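Local coordinates for protein peroxidase (Cellulomonas bogoriensis 69B4 = DSM 16987, PDB 6QZO) that binds heme b and probably uses hydrogen peroxide to oxidise its substrates, as other DyP-type peroxidases do, at residues 30-35 / 74-79; 52-57 / 140-145; 69-74 / 163-168; 100-105 / 144-149; 118-123 / 220-225. All blocks are in the same frame, centred on the assembly; numbering follows the deposited sequence.

Interaction 1: 30-35 / 74-79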
# COMPACT_ATOMS: atom_id res chain seq x y z
N VAL A 30 13.48 4.33 16.26
CA VAL A 30 12.66 4.14 17.49
C VAL A 30 13.28 2.99 18.28
O VAL A 30 13.33 1.88 17.76
CB VAL A 30 11.19 3.86 17.19
CG1 VAL A 30 10.43 3.43 18.46
CG2 VAL A 30 10.52 5.05 16.50
N PRO A 31 13.73 3.21 19.54
CA PRO A 31 14.37 2.16 20.31
C PRO A 31 13.41 0.98 20.47
O PRO A 31 12.23 1.20 20.76
CB PRO A 31 14.72 2.80 21.66
CG PRO A 31 14.75 4.29 21.34
CD PRO A 31 13.67 4.48 20.29
N CYS A 32 13.90 -0.24 20.24
CA CYS A 32 13.12 -1.49 20.37
C CYS A 32 13.21 -2.03 21.82
O CYS A 32 12.38 -2.88 22.16
CB CYS A 32 13.62 -2.52 19.37
SG CYS A 32 15.34 -3.02 19.64
N HIS A 33 14.16 -1.52 22.62
CA HIS A 33 14.36 -1.89 24.04
C HIS A 33 13.63 -0.92 24.98
O HIS A 33 13.67 0.31 24.73
CB HIS A 33 15.85 -1.91 24.40
CG HIS A 33 16.63 -2.91 23.62
ND1 HIS A 33 17.74 -2.55 22.87
CD2 HIS A 33 16.44 -4.23 23.42
CE1 HIS A 33 18.21 -3.62 22.26
NE2 HIS A 33 17.44 -4.66 22.59
N GLY A 34 13.03 -1.46 26.03
CA GLY A 34 12.45 -0.68 27.14
C GLY A 34 11.62 -1.57 28.04
O GLY A 34 11.56 -2.79 27.78
N GLU A 35 11.01 -0.98 29.07
CA GLU A 35 9.96 -1.59 29.94
C GLU A 35 8.90 -2.25 29.04
O GLU A 35 8.45 -3.36 29.38
CB GLU A 35 9.37 -0.51 30.86
CG GLU A 35 8.43 -1.04 31.93
CD GLU A 35 8.08 -0.09 33.06
OE1 GLU A 35 8.36 1.11 32.94
OE2 GLU A 35 7.40 -0.53 34.01
N ASP A 74 16.66 -9.95 14.49
CA ASP A 74 16.19 -9.25 13.27
C ASP A 74 15.53 -7.92 13.67
O ASP A 74 15.78 -6.92 13.00
CB ASP A 74 15.24 -10.12 12.45
CG ASP A 74 15.95 -11.21 11.65
OD1 ASP A 74 17.18 -11.10 11.49
OD2 ASP A 74 15.26 -12.16 11.19
N ILE A 75 14.73 -7.91 14.73
CA ILE A 75 14.07 -6.66 15.22
C ILE A 75 15.16 -5.67 15.66
O ILE A 75 15.08 -4.49 15.28
CB ILE A 75 13.08 -6.96 16.36
CG1 ILE A 75 11.91 -7.81 15.88
CG2 ILE A 75 12.59 -5.66 16.98
CD1 ILE A 75 11.08 -8.36 17.01
N GLU A 76 16.15 -6.13 16.43
CA GLU A 76 17.19 -5.23 16.99
C GLU A 76 18.00 -4.62 15.84
O GLU A 76 18.40 -3.44 15.94
CB GLU A 76 18.08 -5.99 17.99
CG GLU A 76 17.40 -6.28 19.31
CD GLU A 76 18.25 -6.98 20.36
OE1 GLU A 76 19.40 -7.28 20.08
OE2 GLU A 76 17.78 -7.11 21.50
N ARG A 77 18.23 -5.40 14.78
CA ARG A 77 19.01 -4.97 13.58
C ARG A 77 18.17 -4.06 12.68
O ARG A 77 18.61 -2.94 12.41
CB ARG A 77 19.48 -6.19 12.80
CG ARG A 77 20.78 -6.76 13.33
CD ARG A 77 20.95 -8.24 13.06
NE ARG A 77 22.25 -8.62 13.59
CZ ARG A 77 23.40 -8.34 12.99
NH1 ARG A 77 23.43 -7.74 11.82
NH2 ARG A 77 24.53 -8.72 13.55
N LEU A 78 17.03 -4.55 12.19
CA LEU A 78 16.22 -3.82 11.16
C LEU A 78 15.83 -2.44 11.71
O LEU A 78 15.97 -1.46 10.97
CB LEU A 78 15.00 -4.66 10.76
CG LEU A 78 15.31 -5.96 9.99
CD1 LEU A 78 14.08 -6.85 9.92
CD2 LEU A 78 15.81 -5.67 8.59
N THR A 79 15.43 -2.36 12.98
CA THR A 79 14.93 -1.10 13.62
C THR A 79 16.06 -0.08 13.78
O THR A 79 15.74 1.11 13.98
CB THR A 79 14.22 -1.38 14.95
OG1 THR A 79 15.14 -2.04 15.83
CG2 THR A 79 12.98 -2.23 14.79
O HOH W 1 15.68 -0.00 17.77
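OE2 of E76 is gripped by two N-H groups. NE2 of H33 reaches E76 OE2 at 2.7 Å in a nearly straight bond (171°), and the indole NE1 of W370 supplies the second donor. The imidazole uses its edge, with the oxygen almost in the ring plane. The approach to E76 is different: NE2 comes in from well above the carboxylate plane, and the two flat groups stand 76° apart. Two donors on one oxygen would be expected to favour the ionised carboxylate. W370 also meets the H33 ring edge-to-face.

C32 packs against both H33 and E76. Its SG sits between the backbone N and the carbonyl carbon (chi1 63°), which places it over the centre of the H33 ring while SG also touches CG of E76 at 3.9 Å. The contact thereby fastens the loop ahead of strand 47-55 to the last part of helix 61-78, one of the helices lying on the four-stranded antiparallel sheet of the ferredoxin-like N-terminal half. On the helix side, CB of C32 rests on CG2 of I75 at 4.1 Å.

Further along, a water links the backbone of the loop to the T79 hydroxyl. It donates to V30 O at 3.0 Å and to T79 OG1 at 2.9 Å, and takes a weak bond from C32 N. OG1 of T79 in turn donates to the carbonyl O of I75, which also accepts from the backbone N of T79.

Interaction 2: 52-57 / 140-145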
# COMPACT_ATOMS: atom_id res chain seq x y z
N ALA A 52 0.08 -12.32 10.68
CA ALA A 52 -0.30 -13.49 11.49
C ALA A 52 0.38 -14.72 10.92
O ALA A 52 0.32 -14.93 9.69
CB ALA A 52 -1.81 -13.66 11.50
N LEU A 53 1.02 -15.51 11.79
CA LEU A 53 1.65 -16.78 11.40
C LEU A 53 1.04 -17.90 12.23
O LEU A 53 0.55 -17.61 13.34
CB LEU A 53 3.17 -16.68 11.57
CG LEU A 53 3.84 -15.57 10.75
CD1 LEU A 53 4.11 -14.35 11.62
CD2 LEU A 53 5.13 -16.06 10.12
N ASP A 54 1.01 -19.10 11.68
CA ASP A 54 0.59 -20.34 12.38
C ASP A 54 1.81 -21.23 12.57
O ASP A 54 2.58 -21.43 11.61
CB ASP A 54 -0.55 -21.03 11.64
CG ASP A 54 -1.90 -20.40 11.87
OD1 ASP A 54 -2.04 -19.62 12.85
OD2 ASP A 54 -2.80 -20.69 11.07
N LEU A 55 2.02 -21.74 13.78
CA LEU A 55 3.13 -22.68 14.08
C LEU A 55 2.87 -23.99 13.34
O LEU A 55 1.70 -24.33 13.13
CB LEU A 55 3.21 -22.87 15.60
CG LEU A 55 3.56 -21.60 16.38
CD1 LEU A 55 3.34 -21.79 17.86
CD2 LEU A 55 5.02 -21.24 16.10
N ALA A 56 3.92 -24.69 12.92
CA ALA A 56 3.82 -26.08 12.40
C ALA A 56 3.25 -27.00 13.49
O ALA A 56 3.49 -26.70 14.66
CB ALA A 56 5.16 -26.54 11.91
N SER A 57 2.55 -28.06 13.11
CA SER A 57 1.99 -29.10 14.02
C SER A 57 3.11 -29.74 14.86
O SER A 57 2.84 -30.20 15.98
CB SER A 57 1.23 -30.14 13.25
OG SER A 57 2.09 -30.82 12.35
N ASP A 140 -7.88 -15.02 13.90
CA ASP A 140 -6.98 -15.82 14.77
C ASP A 140 -5.53 -15.71 14.24
O ASP A 140 -5.20 -14.68 13.63
CB ASP A 140 -7.45 -17.28 14.85
CG ASP A 140 -8.91 -17.45 15.21
OD1 ASP A 140 -9.46 -16.61 15.95
OD2 ASP A 140 -9.50 -18.40 14.67
N GLY A 141 -4.71 -16.71 14.51
CA GLY A 141 -3.24 -16.70 14.36
C GLY A 141 -2.57 -17.09 15.68
O GLY A 141 -2.94 -16.54 16.69
N ASP A 142 -1.60 -18.00 15.63
CA ASP A 142 -0.76 -18.42 16.78
C ASP A 142 0.14 -17.26 17.20
O ASP A 142 0.38 -17.11 18.40
CB ASP A 142 0.07 -19.65 16.45
CG ASP A 142 -0.78 -20.89 16.19
OD1 ASP A 142 -1.88 -20.95 16.71
OD2 ASP A 142 -0.32 -21.79 15.48
N VAL A 143 0.62 -16.46 16.25
CA VAL A 143 1.52 -15.31 16.57
C VAL A 143 1.29 -14.21 15.54
O VAL A 143 0.87 -14.53 14.42
CB VAL A 143 2.99 -15.76 16.66
CG1 VAL A 143 3.47 -16.31 15.33
CG2 VAL A 143 3.90 -14.65 17.15
N VAL A 144 1.55 -12.97 15.91
CA VAL A 144 1.39 -11.80 15.02
C VAL A 144 2.61 -10.91 15.15
O VAL A 144 3.09 -10.72 16.28
CB VAL A 144 0.12 -11.00 15.35
CG1 VAL A 144 0.18 -10.44 16.77
CG2 VAL A 144 -0.12 -9.90 14.32
N LEU A 145 3.07 -10.37 14.02
CA LEU A 145 4.04 -9.25 13.97
C LEU A 145 3.29 -8.01 13.47
O LEU A 145 2.89 -8.00 12.29
CB LEU A 145 5.18 -9.64 13.03
CG LEU A 145 5.91 -10.93 13.41
CD1 LEU A 145 6.84 -11.36 12.29
CD2 LEU A 145 6.67 -10.74 14.71
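L53 and V143 form an antiparallel hydrogen-bonded pair, with L53 N to V143 O at 2.8 Å and V143 N to L53 O at 3.1 Å; beside them A52 faces V144 as a non-hydrogen-bonded pair, and the strands run at 148° to each other.

Beyond V143 the pairing passes to the two aspartates. D142 reaches across with its carboxylate: OD2 takes the backbone N-H of L55 at 2.9 Å through its anti lone pair, standing in for a main-chain acceptor. D54 returns the favour, as its OD1 accepts from the backbone N of D142 at 3.2 Å. This exchange brings like charges together, D54 OD1 lying 3.8 Å from D142 OD2, with the carboxylate planes 46° apart. R173, in a salt bridge with D54 OD2, probably offsets the repulsion.

The apolar side is made by L53, V143 and L145. CG1 of V143 lies between its backbone N and carbonyl carbon (chi1 62°), which puts it against CB of L53 at 3.8 Å. CD1 of L53 meets CD1 of L145 at 4.1 Å, and W71 of helix 61-78 packs on all three. L55 lays its CB alongside D142 OD2.

With D142 and V143 both opposite L53, this is a classic beta bulge, placed where strand 143-149 begins beside strand 47-55 in the antiparallel sheet of a ferredoxin-like domain.

Interaction 3: 69-74 / 163-168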
# COMPACT_ATOMS: atom_id res chain seq x y z
N ARG A 69 13.83 -15.91 19.37
CA ARG A 69 15.24 -15.50 19.52
C ARG A 69 15.77 -14.99 18.18
O ARG A 69 16.44 -13.95 18.20
CB ARG A 69 16.11 -16.64 20.03
CG ARG A 69 16.00 -16.93 21.52
CD ARG A 69 17.08 -17.95 21.82
NE ARG A 69 17.08 -18.48 23.17
CZ ARG A 69 17.94 -18.15 24.13
NH1 ARG A 69 18.87 -17.23 23.93
NH2 ARG A 69 17.84 -18.70 25.32
N VAL A 70 15.52 -15.69 17.07
CA VAL A 70 15.99 -15.22 15.72
C VAL A 70 15.27 -13.91 15.38
O VAL A 70 15.92 -13.00 14.85
CB VAL A 70 15.84 -16.28 14.61
CG1 VAL A 70 16.74 -17.48 14.87
CG2 VAL A 70 14.41 -16.73 14.41
N TRP A 71 13.99 -13.79 15.74
CA TRP A 71 13.19 -12.55 15.49
C TRP A 71 13.76 -11.39 16.30
O TRP A 71 13.82 -10.27 15.77
CB TRP A 71 11.72 -12.77 15.80
CG TRP A 71 10.94 -13.35 14.66
CD1 TRP A 71 11.32 -13.48 13.36
CD2 TRP A 71 9.59 -13.84 14.73
NE1 TRP A 71 10.31 -14.05 12.63
CE2 TRP A 71 9.23 -14.27 13.44
CE3 TRP A 71 8.66 -13.98 15.77
CZ2 TRP A 71 7.99 -14.82 13.15
CZ3 TRP A 71 7.43 -14.53 15.48
CH2 TRP A 71 7.11 -14.95 14.20
N THR A 72 14.15 -11.65 17.55
CA THR A 72 14.74 -10.60 18.43
C THR A 72 15.97 -10.01 17.75
O THR A 72 16.09 -8.78 17.68
CB THR A 72 15.05 -11.16 19.82
OG1 THR A 72 13.81 -11.59 20.38
CG2 THR A 72 15.72 -10.12 20.70
N VAL A 73 16.85 -10.85 17.22
CA VAL A 73 18.06 -10.40 16.46
C VAL A 73 17.61 -9.49 15.31
O VAL A 73 18.12 -8.35 15.23
CB VAL A 73 18.88 -11.58 15.95
CG1 VAL A 73 20.04 -11.12 15.10
CG2 VAL A 73 19.39 -12.44 17.11
N ASP A 74 16.66 -9.95 14.49
CA ASP A 74 16.19 -9.25 13.27
C ASP A 74 15.53 -7.92 13.67
O ASP A 74 15.78 -6.92 13.00
CB ASP A 74 15.24 -10.12 12.45
CG ASP A 74 15.95 -11.21 11.65
OD1 ASP A 74 17.18 -11.10 11.49
OD2 ASP A 74 15.26 -12.16 11.19
N THR A 163 9.55 -12.99 7.88
CA THR A 163 8.77 -14.13 7.32
C THR A 163 9.74 -15.27 6.99
O THR A 163 9.46 -16.42 7.40
CB THR A 163 7.95 -13.69 6.11
OG1 THR A 163 7.08 -12.65 6.54
CG2 THR A 163 7.12 -14.81 5.51
N LYS A 164 10.81 -14.97 6.26
CA LYS A 164 11.86 -15.95 5.89
C LYS A 164 12.47 -16.60 7.14
O LYS A 164 12.75 -17.80 7.09
CB LYS A 164 12.99 -15.25 5.12
CG LYS A 164 12.75 -15.07 3.64
CD LYS A 164 13.76 -14.13 3.00
CE LYS A 164 15.17 -14.68 3.03
NZ LYS A 164 16.11 -13.83 2.26
N GLU A 165 12.70 -15.82 8.19
CA GLU A 165 13.36 -16.29 9.43
C GLU A 165 12.53 -17.41 10.08
O GLU A 165 13.14 -18.30 10.69
CB GLU A 165 13.52 -15.14 10.42
CG GLU A 165 14.70 -15.31 11.32
CD GLU A 165 16.00 -15.21 10.56
OE1 GLU A 165 16.38 -14.08 10.18
OE2 GLU A 165 16.61 -16.28 10.32
N ALA A 166 11.20 -17.36 9.93
CA ALA A 166 10.23 -18.29 10.54
C ALA A 166 10.03 -19.53 9.66
O ALA A 166 9.28 -20.45 10.10
CB ALA A 166 8.93 -17.59 10.78
N GLN A 167 10.66 -19.59 8.48
CA GLN A 167 10.45 -20.69 7.50
C GLN A 167 10.75 -22.02 8.23
O GLN A 167 11.86 -22.14 8.83
CB GLN A 167 11.32 -20.51 6.25
CG GLN A 167 10.64 -20.92 4.94
CD GLN A 167 10.23 -19.76 4.06
OE1 GLN A 167 9.18 -19.76 3.41
NE2 GLN A 167 11.08 -18.75 3.97
N GLY A 168 9.78 -22.94 8.22
CA GLY A 168 9.93 -24.26 8.88
C GLY A 168 9.47 -24.27 10.34
O GLY A 168 9.30 -25.40 10.86
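V70, W71 and D74 on helix 61-78 meet E165 and A166 at the end of helix 152-165, where the two helices of the ferredoxin-like N-terminal half lie next to each other on one face of its antiparallel sheet.

The tight part is inward, around the buried W71. W71 and E165 run antiparallel alongside each other, CB of E165 lying 4.0 Å from W71 CD1. The indole NE1 is bonded to the carbonyl O of L162, which fixes the ring, and its far side packs on L53, V143 and L145 of the sheet.

The looser side is made by V70 and E165, both partly exposed. CG of E165 swings away from its backbone N (chi1 -152°), and the bend at chi2 (68°) turns the carboxylate toward D74. On the way CG comes against CG2 of V70 at 3.4 Å. The two carboxylate planes end 42° apart. OE1 of E165 is modelled 2.4 Å from OD2 of D74, a value too short to trust closely; if the two oxygens are this near, one acid probably holds a proton. Each carboxylate has a backbone donor as well: the N of A86 bonds to E165 OE1, and the N of L85 to D74 OD1. K164, next to E165, forms a salt bridge with D244 of the second subunit, so the subunit interface lies close by.

Back under the indole, the methyl CB of A166 lies 3.8 Å from W71 CZ2.

Interaction 4: 100-105 / 144-149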
# COMPACT_ATOMS: atom_id res chain seq x y z
N THR A 100 9.11 -0.15 13.72
CA THR A 100 8.81 -0.95 14.93
C THR A 100 8.25 -2.31 14.51
O THR A 100 7.61 -2.39 13.44
CB THR A 100 7.79 -0.27 15.86
OG1 THR A 100 6.55 -0.09 15.18
CG2 THR A 100 8.28 1.06 16.38
N VAL A 101 8.54 -3.34 15.31
CA VAL A 101 7.92 -4.69 15.23
C VAL A 101 7.37 -4.95 16.62
O VAL A 101 8.16 -4.82 17.58
CB VAL A 101 8.92 -5.78 14.82
CG1 VAL A 101 8.27 -7.15 14.70
CG2 VAL A 101 9.61 -5.41 13.51
N THR A 102 6.07 -5.23 16.73
CA THR A 102 5.39 -5.59 18.00
C THR A 102 4.96 -7.05 17.87
O THR A 102 4.29 -7.37 16.84
CB THR A 102 4.20 -4.66 18.26
OG1 THR A 102 4.62 -3.30 18.10
CG2 THR A 102 3.59 -4.87 19.63
N VAL A 103 5.39 -7.91 18.81
CA VAL A 103 5.11 -9.37 18.79
C VAL A 103 3.95 -9.66 19.74
O VAL A 103 4.02 -9.24 20.91
CB VAL A 103 6.35 -10.19 19.19
CG1 VAL A 103 6.12 -11.69 19.02
CG2 VAL A 103 7.57 -9.74 18.41
N GLY A 104 2.94 -10.36 19.24
CA GLY A 104 1.77 -10.81 20.02
C GLY A 104 1.64 -12.31 19.90
O GLY A 104 1.96 -12.86 18.81
N PHE A 105 1.21 -12.95 20.98
CA PHE A 105 1.03 -14.42 21.06
C PHE A 105 -0.46 -14.73 21.12
O PHE A 105 -1.16 -14.16 21.96
CB PHE A 105 1.71 -15.01 22.29
CG PHE A 105 3.17 -14.68 22.46
CD1 PHE A 105 3.99 -14.43 21.36
CD2 PHE A 105 3.74 -14.68 23.73
CE1 PHE A 105 5.34 -14.15 21.54
CE2 PHE A 105 5.09 -14.41 23.90
CZ PHE A 105 5.88 -14.14 22.81
N VAL A 144 1.55 -12.97 15.91
CA VAL A 144 1.39 -11.80 15.02
C VAL A 144 2.61 -10.91 15.15
O VAL A 144 3.09 -10.72 16.28
CB VAL A 144 0.12 -11.00 15.35
CG1 VAL A 144 0.18 -10.44 16.77
CG2 VAL A 144 -0.12 -9.90 14.32
N LEU A 145 3.07 -10.37 14.02
CA LEU A 145 4.04 -9.25 13.97
C LEU A 145 3.29 -8.01 13.47
O LEU A 145 2.89 -8.00 12.29
CB LEU A 145 5.18 -9.64 13.03
CG LEU A 145 5.91 -10.93 13.41
CD1 LEU A 145 6.84 -11.36 12.29
CD2 LEU A 145 6.67 -10.74 14.71
N GLN A 146 3.09 -7.02 14.34
CA GLN A 146 2.66 -5.68 13.87
C GLN A 146 3.93 -4.95 13.43
O GLN A 146 4.73 -4.59 14.32
CB GLN A 146 1.93 -4.89 14.95
CG GLN A 146 1.52 -3.50 14.46
CD GLN A 146 1.03 -2.63 15.58
OE1 GLN A 146 -0.14 -2.67 15.95
NE2 GLN A 146 1.94 -1.84 16.13
N VAL A 147 4.09 -4.78 12.12
CA VAL A 147 5.27 -4.10 11.51
C VAL A 147 4.81 -2.73 11.02
O VAL A 147 3.89 -2.67 10.13
CB VAL A 147 5.88 -4.93 10.37
CG1 VAL A 147 7.25 -4.40 9.95
CG2 VAL A 147 5.99 -6.40 10.76
N CYS A 148 5.40 -1.68 11.60
CA CYS A 148 5.04 -0.27 11.34
C CYS A 148 6.28 0.51 10.90
O CYS A 148 7.33 0.30 11.52
CB CYS A 148 4.51 0.39 12.61
SG CYS A 148 2.88 -0.24 13.06
N ALA A 149 6.12 1.39 9.90
CA ALA A 149 7.20 2.26 9.40
C ALA A 149 6.64 3.43 8.58
O ALA A 149 5.49 3.36 8.12
CB ALA A 149 8.19 1.46 8.59
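Two neighbouring strands of the N-terminal antiparallel sheet, 100-105 and 144-149, are zipped together by three hydrogen-bonded pairs: T100 with C148, T102 with Q146, and G104 with V144. Both bonds of the middle pair are short, T102 N to Q146 O and Q146 N to T102 O each measuring 2.8 Å. Between the hydrogen-bonded pairs sit the non-hydrogen-bonded ones, V101 with V147 and V103 with L145.

These valines and the leucine point to the helix-covered face. CD2 of L145 wedges between two neighbours, touching CG1 of V101 and CG2 of V103, each at 3.9 Å, with I75, W71 and L162 of the helices beyond.

On the other face T102 and Q146 lie side by side. Q146 is extended, its CG anti to the backbone N (chi1 179°), and this carries the amide to Y331 OH, bonded to OE1, and to G39 O, which takes NE2. OG1 of T102 bonds to A38 O. T100 OG1 sits close to C148 CB at 3.3 Å, and V144 lays CG1 over the bare CA of G104 at 3.6 Å.

Q146 thus reaches the second sheet, its side chain about 11 Å from those of the heme-binding R307 and F328. Strand order 100-105, 143-149, 47-55, 170-179 is that of a ferredoxin-like sheet.

Interaction 5: 118-123 / 220-225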
# COMPACT_ATOMS: atom_id res chain seq x y z
N ARG A 118 -0.24 -20.89 31.57
CA ARG A 118 0.27 -19.50 31.68
C ARG A 118 -0.60 -18.53 30.88
O ARG A 118 -0.34 -17.32 30.94
CB ARG A 118 1.74 -19.42 31.24
CG ARG A 118 2.68 -20.25 32.10
CD ARG A 118 2.99 -19.61 33.44
NE ARG A 118 4.27 -20.10 33.95
CZ ARG A 118 4.45 -20.83 35.05
NH1 ARG A 118 3.41 -21.16 35.81
NH2 ARG A 118 5.67 -21.23 35.39
N ALA A 119 -1.63 -19.02 30.19
CA ALA A 119 -2.58 -18.20 29.40
C ALA A 119 -3.38 -17.32 30.35
O ALA A 119 -3.99 -17.83 31.28
CB ALA A 119 -3.51 -19.08 28.59
N PRO A 120 -3.42 -15.98 30.16
CA PRO A 120 -4.40 -15.16 30.87
C PRO A 120 -5.84 -15.55 30.47
O PRO A 120 -6.02 -16.10 29.39
CB PRO A 120 -4.07 -13.73 30.43
CG PRO A 120 -3.26 -13.88 29.15
CD PRO A 120 -2.53 -15.20 29.28
N ALA A 121 -6.80 -15.32 31.36
CA ALA A 121 -8.23 -15.66 31.18
C ALA A 121 -8.79 -15.03 29.89
O ALA A 121 -9.73 -15.59 29.31
CB ALA A 121 -9.03 -15.20 32.38
N TRP A 122 -8.24 -13.90 29.46
CA TRP A 122 -8.75 -13.13 28.30
C TRP A 122 -8.11 -13.56 26.97
O TRP A 122 -8.45 -12.98 25.96
CB TRP A 122 -8.60 -11.62 28.55
CG TRP A 122 -7.26 -11.17 29.00
CD1 TRP A 122 -6.90 -10.77 30.26
CD2 TRP A 122 -6.07 -11.02 28.19
NE1 TRP A 122 -5.59 -10.40 30.29
CE2 TRP A 122 -5.05 -10.53 29.04
CE3 TRP A 122 -5.77 -11.27 26.85
CZ2 TRP A 122 -3.76 -10.28 28.58
CZ3 TRP A 122 -4.50 -11.03 26.40
CH2 TRP A 122 -3.51 -10.55 27.25
N LEU A 123 -7.22 -14.55 26.95
CA LEU A 123 -6.53 -14.97 25.69
C LEU A 123 -7.37 -16.03 24.99
O LEU A 123 -7.11 -17.23 25.20
CB LEU A 123 -5.12 -15.49 25.98
CG LEU A 123 -4.32 -15.83 24.73
CD1 LEU A 123 -4.27 -14.64 23.80
CD2 LEU A 123 -2.92 -16.30 25.09
N GLY A 220 -0.19 -8.32 38.45
CA GLY A 220 -1.10 -9.49 38.50
C GLY A 220 -0.49 -10.76 37.93
O GLY A 220 0.63 -10.72 37.40
N GLU A 221 -1.22 -11.86 38.08
CA GLU A 221 -0.97 -13.18 37.43
C GLU A 221 -1.59 -13.09 36.03
O GLU A 221 -2.66 -12.51 35.88
CB GLU A 221 -1.45 -14.23 38.44
CG GLU A 221 -1.18 -15.68 38.11
CD GLU A 221 -2.18 -16.25 37.12
OE1 GLU A 221 -3.40 -15.94 37.25
OE2 GLU A 221 -1.75 -17.00 36.19
N PRO A 222 -0.96 -13.60 34.95
CA PRO A 222 0.34 -14.27 35.00
C PRO A 222 1.54 -13.31 34.94
O PRO A 222 1.46 -12.32 34.24
CB PRO A 222 0.29 -15.18 33.77
CG PRO A 222 -0.51 -14.38 32.76
CD PRO A 222 -1.51 -13.58 33.59
N GLY A 223 2.62 -13.64 35.66
CA GLY A 223 3.79 -12.78 35.91
C GLY A 223 4.54 -12.44 34.64
O GLY A 223 5.17 -11.37 34.59
N TRP A 224 4.50 -13.32 33.63
CA TRP A 224 5.27 -13.14 32.37
C TRP A 224 4.76 -11.95 31.55
O TRP A 224 5.50 -11.50 30.65
CB TRP A 224 5.25 -14.43 31.54
CG TRP A 224 3.95 -14.75 30.87
CD1 TRP A 224 2.98 -15.57 31.34
CD2 TRP A 224 3.50 -14.30 29.57
NE1 TRP A 224 1.94 -15.65 30.45
CE2 TRP A 224 2.24 -14.89 29.35
CE3 TRP A 224 4.04 -13.48 28.58
CZ2 TRP A 224 1.51 -14.68 28.18
CZ3 TRP A 224 3.31 -13.27 27.42
CH2 TRP A 224 2.07 -13.86 27.23
N LEU A 225 3.55 -11.45 31.82
CA LEU A 225 2.95 -10.32 31.06
C LEU A 225 3.31 -8.96 31.67
O LEU A 225 2.80 -7.95 31.13
CB LEU A 225 1.43 -10.49 31.03
CG LEU A 225 0.89 -11.18 29.78
CD1 LEU A 225 -0.60 -11.37 29.95
CD2 LEU A 225 1.19 -10.39 28.52
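One hydrogen bond crosses between R118 and W224: the indole NE1 donates to the carbonyl O of R118 at 2.9 Å, nearly straight (173°). The oxygen sits at the edge of the indole, in the ring plane, while the donor stands 35° off the carbonyl plane. CG of P222 makes a van der Waals contact with the same R118 O at 3.5 Å. R118 sends its guanidinium elsewhere, to a salt bridge with the terminal carboxylate of G383.

The apolar contacts centre on P120. Its CG meets CD1 of L225 at 3.7 Å, and its CB lies 4.1 Å from CD of P222, the two proline rings crossing at about a right angle. The peptide bond before P222 is cis. P120 starts a type I beta turn that ends at L123; together with the first torsion of W122 (chi1 50°), this folds the W122 indole back so that CB of P120 lies over its face, toward the rim.

Here a loop of the N-terminal half, following helix 107-113, packs on the loop leading into strand 229-238 of the C-terminal half, and both tryptophans touch A365 of strand 356-366.

L225 works between the two indoles. Its CD1 reaches CZ2 of W122 at 3.6 Å, and its CG lies over the W224 face, off centre.

In the fold
Interactions 1 to 4 all belong to the N-terminal sheet and the layer on it, while interaction 5 bridges the two halves. Interaction 4 is wholly buried and nearest the centre of the chain, held by backbone bonds; 3 and 5 are also largely buried, 1 and 2 only partly. Interaction 2 extends strand 143-149 to where carboxylates take over from carbonyls. Interactions 1 and 3 share D74 and helix 61-78: its end meets a loop through a histidine-carboxylate bond and a water, the turns just before meet the other helix through two acids. W71 of interaction 3 packs on L145, shared by interactions 2 and 4. F105 of interaction 4 touches L123 and W224 of interaction 5, whose chemistry is mostly proline and tryptophan.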